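Local coordinates for protein periplasmic sensor hybrid histidine kinase (PDB 4K0D) that probably serves as a membrane-bound sensor kinase that phosphorylates a histidine using ATP, this piece being its helical periplasmic sensor domain, at residues Ser25-Val30 with Leu126-Gly131; Gly97-Thr102 with Ser107-Arg112. All coordinates share one frame; numbering follows the deposited sequence.

Contact 1 (Ser25-Val30 with Leu126-Gly131)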
loop_
_atom_site.group_PDB
_atom_site.type_symbol
_atom_site.label_atom_id
_atom_site.label_comp_id
_atom_site.label_asym_id
_atom_site.label_seq_id
_atom_site.Cartn_x
_atom_site.Cartn_y
_atom_site.Cartn_z
ATOM N N SER B 25 -3.458 -3.331 4.477
ATOM C CA SER B 25 -4.763 -3.771 4.928
ATOM C C SER B 25 -4.672 -4.633 6.180
ATOM O O SER B 25 -5.550 -4.560 7.043
ATOM C CB SER B 25 -5.436 -4.580 3.839
ATOM O OG SER B 25 -6.512 -3.828 3.344
ATOM N N LEU B 26 -3.605 -5.427 6.289
ATOM C CA LEU B 26 -3.410 -6.243 7.464
ATOM C C LEU B 26 -3.006 -5.318 8.636
ATOM O O LEU B 26 -3.561 -5.408 9.724
ATOM C CB LEU B 26 -2.342 -7.300 7.206
ATOM C CG LEU B 26 -1.883 -8.172 8.399
ATOM C CD1 LEU B 26 -3.075 -8.957 9.126
ATOM C CD2 LEU B 26 -0.876 -9.217 7.884
ATOM N N GLU B 27 -2.045 -4.431 8.385
ATOM C CA GLU B 27 -1.720 -3.336 9.314
ATOM C C GLU B 27 -3.018 -2.713 9.891
ATOM O O GLU B 27 -3.186 -2.626 11.102
ATOM C CB GLU B 27 -0.810 -2.269 8.643
ATOM C CG GLU B 27 0.707 -2.654 8.595
ATOM C CD GLU B 27 1.599 -1.881 7.563
ATOM O OE1 GLU B 27 1.164 -0.859 6.992
ATOM O OE2 GLU B 27 2.757 -2.328 7.313
ATOM N N SER B 28 -3.914 -2.278 9.018
ATOM C CA SER B 28 -5.221 -1.680 9.418
ATOM C C SER B 28 -6.161 -2.649 10.224
ATOM O O SER B 28 -6.754 -2.272 11.274
ATOM C CB SER B 28 -5.893 -1.143 8.169
ATOM O OG SER B 28 -6.824 -0.128 8.435
ATOM N N ALA B 29 -6.223 -3.912 9.834
ATOM C CA ALA B 29 -7.113 -4.872 10.519
ATOM C C ALA B 29 -6.595 -5.046 11.956
ATOM O O ALA B 29 -7.328 -5.279 12.910
ATOM C CB ALA B 29 -7.126 -6.234 9.749
ATOM N N VAL B 30 -5.290 -4.978 12.115
ATOM C CA VAL B 30 -4.701 -5.191 13.399
ATOM C C VAL B 30 -5.011 -3.986 14.275
ATOM O O VAL B 30 -5.474 -4.157 15.414
ATOM C CB VAL B 30 -3.159 -5.438 13.299
ATOM C CG1 VAL B 30 -2.488 -5.308 14.640
ATOM C CG2 VAL B 30 -2.926 -6.784 12.750
ATOM N N LEU B 126 7.000 -5.706 12.763
ATOM C CA LEU B 126 7.315 -6.670 11.755
ATOM C C LEU B 126 6.726 -6.270 10.414
ATOM O O LEU B 126 7.397 -6.309 9.387
ATOM C CB LEU B 126 6.746 -8.025 12.113
ATOM C CG LEU B 126 7.492 -8.776 13.187
ATOM C CD1 LEU B 126 6.764 -10.100 13.484
ATOM C CD2 LEU B 126 8.920 -9.040 12.746
ATOM N N LEU B 127 5.462 -5.904 10.407
ATOM C CA LEU B 127 4.810 -5.644 9.140
ATOM C C LEU B 127 5.478 -4.498 8.449
ATOM O O LEU B 127 5.711 -4.547 7.224
ATOM C CB LEU B 127 3.342 -5.282 9.317
ATOM C CG LEU B 127 2.480 -6.518 9.155
ATOM C CD1 LEU B 127 1.114 -6.231 9.757
ATOM C CD2 LEU B 127 2.358 -6.904 7.686
ATOM N N ARG B 128 5.795 -3.451 9.200
ATOM C CA ARG B 128 6.400 -2.287 8.588
ATOM C C ARG B 128 7.835 -2.608 8.116
ATOM O O ARG B 128 8.309 -2.095 7.092
ATOM C CB ARG B 128 6.356 -1.103 9.544
ATOM C CG ARG B 128 5.000 -0.407 9.574
ATOM C CD ARG B 128 4.735 0.312 10.889
ATOM N NE ARG B 128 3.340 0.752 10.974
ATOM C CZ ARG B 128 2.764 1.210 12.083
ATOM N NH1 ARG B 128 3.466 1.296 13.217
ATOM N NH2 ARG B 128 1.484 1.581 12.066
ATOM N N THR B 129 8.516 -3.491 8.829
ATOM C CA THR B 129 9.858 -3.882 8.353
ATOM C C THR B 129 9.698 -4.629 7.043
ATOM O O THR B 129 10.425 -4.373 6.067
ATOM C CB THR B 129 10.691 -4.762 9.360
ATOM O OG1 THR B 129 10.909 -4.006 10.546
ATOM C CG2 THR B 129 12.048 -5.042 8.782
ATOM N N PHE B 130 8.785 -5.593 7.040
ATOM C CA PHE B 130 8.443 -6.296 5.811
ATOM C C PHE B 130 8.140 -5.329 4.667
ATOM O O PHE B 130 8.589 -5.514 3.557
ATOM C CB PHE B 130 7.232 -7.195 5.980
ATOM C CG PHE B 130 6.754 -7.734 4.671
ATOM C CD1 PHE B 130 5.939 -6.962 3.847
ATOM C CD2 PHE B 130 7.153 -8.978 4.241
ATOM C CE1 PHE B 130 5.516 -7.459 2.620
ATOM C CE2 PHE B 130 6.724 -9.478 3.034
ATOM C CZ PHE B 130 5.902 -8.709 2.220
ATOM N N GLY B 131 7.368 -4.295 4.926
ATOM C CA GLY B 131 7.044 -3.366 3.860
ATOM C C GLY B 131 8.296 -2.683 3.315
ATOM O O GLY B 131 8.439 -2.471 2.133
#
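Leu127 reaches between Leu26 and Glu27 and touches both. Its CD1 lies 3.8 Å from CG of Leu26, while its CD2 comes to 4.0 Å from CD2 of the same leucine. The two leucine side chains cross at about a right angle, branch against branch, which suits two forked aliphatic groups filling one layer of a helical core. Leu26 presents that fork because its CG stands anti to the backbone N (chi1 173°).

Glu27 adds the second half. Beyond CG its chain is extended; it and the side chain of Leu127 slide past each other in opposite directions, bringing CG of Glu27 to 3.8 Å from CB of Leu127. Glu27 and Arg128 each have an alternative conformer; in the conformers described, OE2 of Glu27 rests 3.6 Å from CB of Leu127 and 3.7 Å from CG of Arg128, so here the carboxylate touches carbon. In these conformers the charged ends of Glu27 and Arg128 are not in contact. A long residue with an aliphatic stem and a polar end fits this partly exposed margin.

Around this shell, Ile82 of helix 73-102 touches both Leu26 and Leu127, and Leu59 of helix 46-68 also packs on Leu26. Arg128 meets Gln135 of the second subunit, and a sodium ion lies about 4 Å from its side chain. The axes of segments 25-30 and 126-131, which lie on helices 16-42 and 117-145, approach to 10.6 Å and run nearly antiparallel (168°), the side-by-side packing characteristic of a helical-bundle sensor domain.

Contact 2 (Gly97-Thr102 with Ser107-Arg112)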
loop_
_atom_site.group_PDB
_atom_site.type_symbol
_atom_site.label_atom_id
_atom_site.label_comp_id
_atom_site.label_asym_id
_atom_site.label_seq_id
_atom_site.Cartn_x
_atom_site.Cartn_y
_atom_site.Cartn_z
ATOM N N GLY B 97 -12.492 -9.710 25.205
ATOM C CA GLY B 97 -13.900 -9.511 24.937
ATOM C C GLY B 97 -14.734 -10.320 25.911
ATOM O O GLY B 97 -15.631 -9.832 26.561
ATOM N N THR B 98 -14.404 -11.589 25.995
ATOM C CA THR B 98 -15.178 -12.550 26.718
ATOM C C THR B 98 -15.161 -12.127 28.196
ATOM O O THR B 98 -16.136 -12.276 28.936
ATOM C CB THR B 98 -14.569 -13.943 26.467
ATOM O OG1 THR B 98 -15.581 -14.935 26.527
ATOM C CG2 THR B 98 -13.510 -14.271 27.488
ATOM N N ALA B 99 -14.066 -11.524 28.610
ATOM C CA ALA B 99 -13.963 -11.076 29.992
ATOM C C ALA B 99 -14.918 -9.910 30.262
ATOM O O ALA B 99 -15.619 -9.888 31.266
ATOM C CB ALA B 99 -12.555 -10.692 30.308
ATOM N N VAL B 100 -14.932 -8.936 29.367
ATOM C CA VAL B 100 -15.852 -7.842 29.476
ATOM C C VAL B 100 -17.238 -8.431 29.427
ATOM O O VAL B 100 -18.069 -8.118 30.244
ATOM C CB VAL B 100 -15.632 -6.790 28.383
ATOM C CG1 VAL B 100 -16.739 -5.741 28.420
ATOM C CG2 VAL B 100 -14.239 -6.117 28.557
ATOM N N ALA B 101 -17.507 -9.340 28.521
ATOM C CA ALA B 101 -18.884 -9.806 28.393
ATOM C C ALA B 101 -19.399 -10.556 29.636
ATOM O O ALA B 101 -20.518 -10.346 30.045
ATOM C CB ALA B 101 -19.063 -10.691 27.144
ATOM N N THR B 102 -18.600 -11.466 30.182
ATOM C CA THR B 102 -19.047 -12.356 31.240
ATOM C C THR B 102 -19.029 -11.642 32.554
ATOM O O THR B 102 -19.359 -12.239 33.577
ATOM C CB THR B 102 -18.123 -13.525 31.431
ATOM O OG1 THR B 102 -16.816 -13.021 31.736
ATOM C CG2 THR B 102 -18.034 -14.388 30.172
ATOM N N SER B 107 -10.198 -5.355 37.617
ATOM C CA SER B 107 -8.765 -5.693 37.597
ATOM C C SER B 107 -8.387 -6.704 36.501
ATOM O O SER B 107 -7.409 -6.499 35.788
ATOM C CB SER B 107 -8.315 -6.256 38.950
ATOM O OG SER B 107 -8.320 -7.686 38.940
ATOM N N ALA B 108 -9.126 -7.810 36.419
ATOM C CA ALA B 108 -8.804 -8.890 35.492
ATOM C C ALA B 108 -8.876 -8.393 34.041
ATOM O O ALA B 108 -8.048 -8.762 33.204
ATOM C CB ALA B 108 -9.740 -10.071 35.709
ATOM N N ILE B 109 -9.854 -7.525 33.786
ATOM C CA ILE B 109 -10.076 -6.938 32.484
ATOM C C ILE B 109 -8.933 -5.987 32.136
ATOM O O ILE B 109 -8.451 -5.989 31.001
ATOM C CB ILE B 109 -11.429 -6.209 32.425
ATOM C CG1 ILE B 109 -12.580 -7.219 32.321
ATOM C CG2 ILE B 109 -11.490 -5.296 31.217
ATOM C CD1 ILE B 109 -13.995 -6.598 32.421
ATOM N N ARG B 110 -8.482 -5.187 33.085
ATOM C CA ARG B 110 -7.297 -4.390 32.845
ATOM C C ARG B 110 -6.107 -5.294 32.498
ATOM O O ARG B 110 -5.307 -4.953 31.641
ATOM C CB ARG B 110 -6.964 -3.508 34.048
ATOM N N ALA B 111 -5.997 -6.467 33.110
ATOM C CA ALA B 111 -4.869 -7.357 32.773
ATOM C C ALA B 111 -4.947 -7.878 31.323
ATOM O O ALA B 111 -3.984 -7.837 30.569
ATOM C CB ALA B 111 -4.824 -8.526 33.714
ATOM N N ARG B 112 -6.091 -8.421 30.955
ATOM C CA ARG B 112 -6.272 -8.914 29.608
ATOM C C ARG B 112 -6.035 -7.787 28.636
ATOM O O ARG B 112 -5.517 -8.024 27.559
ATOM C CB ARG B 112 -7.681 -9.426 29.421
ATOM C CG ARG B 112 -8.006 -10.567 30.310
ATOM C CD ARG B 112 -7.294 -11.786 29.863
#
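Ile109 lays its ethyl branch over the backbone between Ala99 and Val100. Its CD1 comes to 3.7 Å from CA of Val100 and to 3.8 Å from O of Ala99, so the end of the chain rests on main-chain atoms as well as on side chains. With CG1 anti to the carbonyl carbon (chi1 -75°) and the branch then extended, the isoleucine projects toward segment 97-102. One step back along it, CG1 stands 4.0 Å from CB of Ala99.

The methyl of Ala99 is short enough to let the two backbones come close: the CA atoms of Ala99 and Ile109 are 6.2 Å apart. Val100 meets the same isoleucine with one branch. Its CG2 lies 3.9 Å from CD1 of Ile109 and equally near CG2 of Ile109, fitting between the two arms of the beta-branched side chain, and the valine and isoleucine cross at about a right angle. An alanine in place of Ile109 would keep only CB, and is likely to leave a gap beside Ala99 and strip CG2 of Val100 of both its neighbours here.

No hydrogen bond joins the segments. Within 97-102, the hydroxyl OG1 of Thr102 donates to O of Thr98 at 3.0 Å, with a C=O...donor angle of 141°. The same oxygen accepts from N of Thr102 on the opposite face of its plane. Threonine suits this exposed position because its hydroxyl can fold back onto the backbone.

The contact sets short helix 106-114 against the C-terminal part of helix 73-102, where Leu96 also touches Ile109, while Tyr40 and Ala41 of helix 16-42 pack on Val100.

The centre of contact 1, partly buried, lies about 5 Å from the centre of the chain; that of contact 2, at the surface, about 23 Å. Their nearest atoms are about 13 Å apart. One joins helices distant in sequence, 16-42 and 117-145, and the other joins helices 73-102 and 106-114 across a brief connection nested within the loop that contact 1 closes. Each contact includes one of helices 16-42 and 73-102, and the other of the two packs against it. Neither has a hydrogen bond between its segments. Contact 1 combines buried leucines with a partly exposed charged pair, of which Arg128 meets the second subunit, while contact 2 relies on small and beta-branched aliphatic groups, with no other chain touching it.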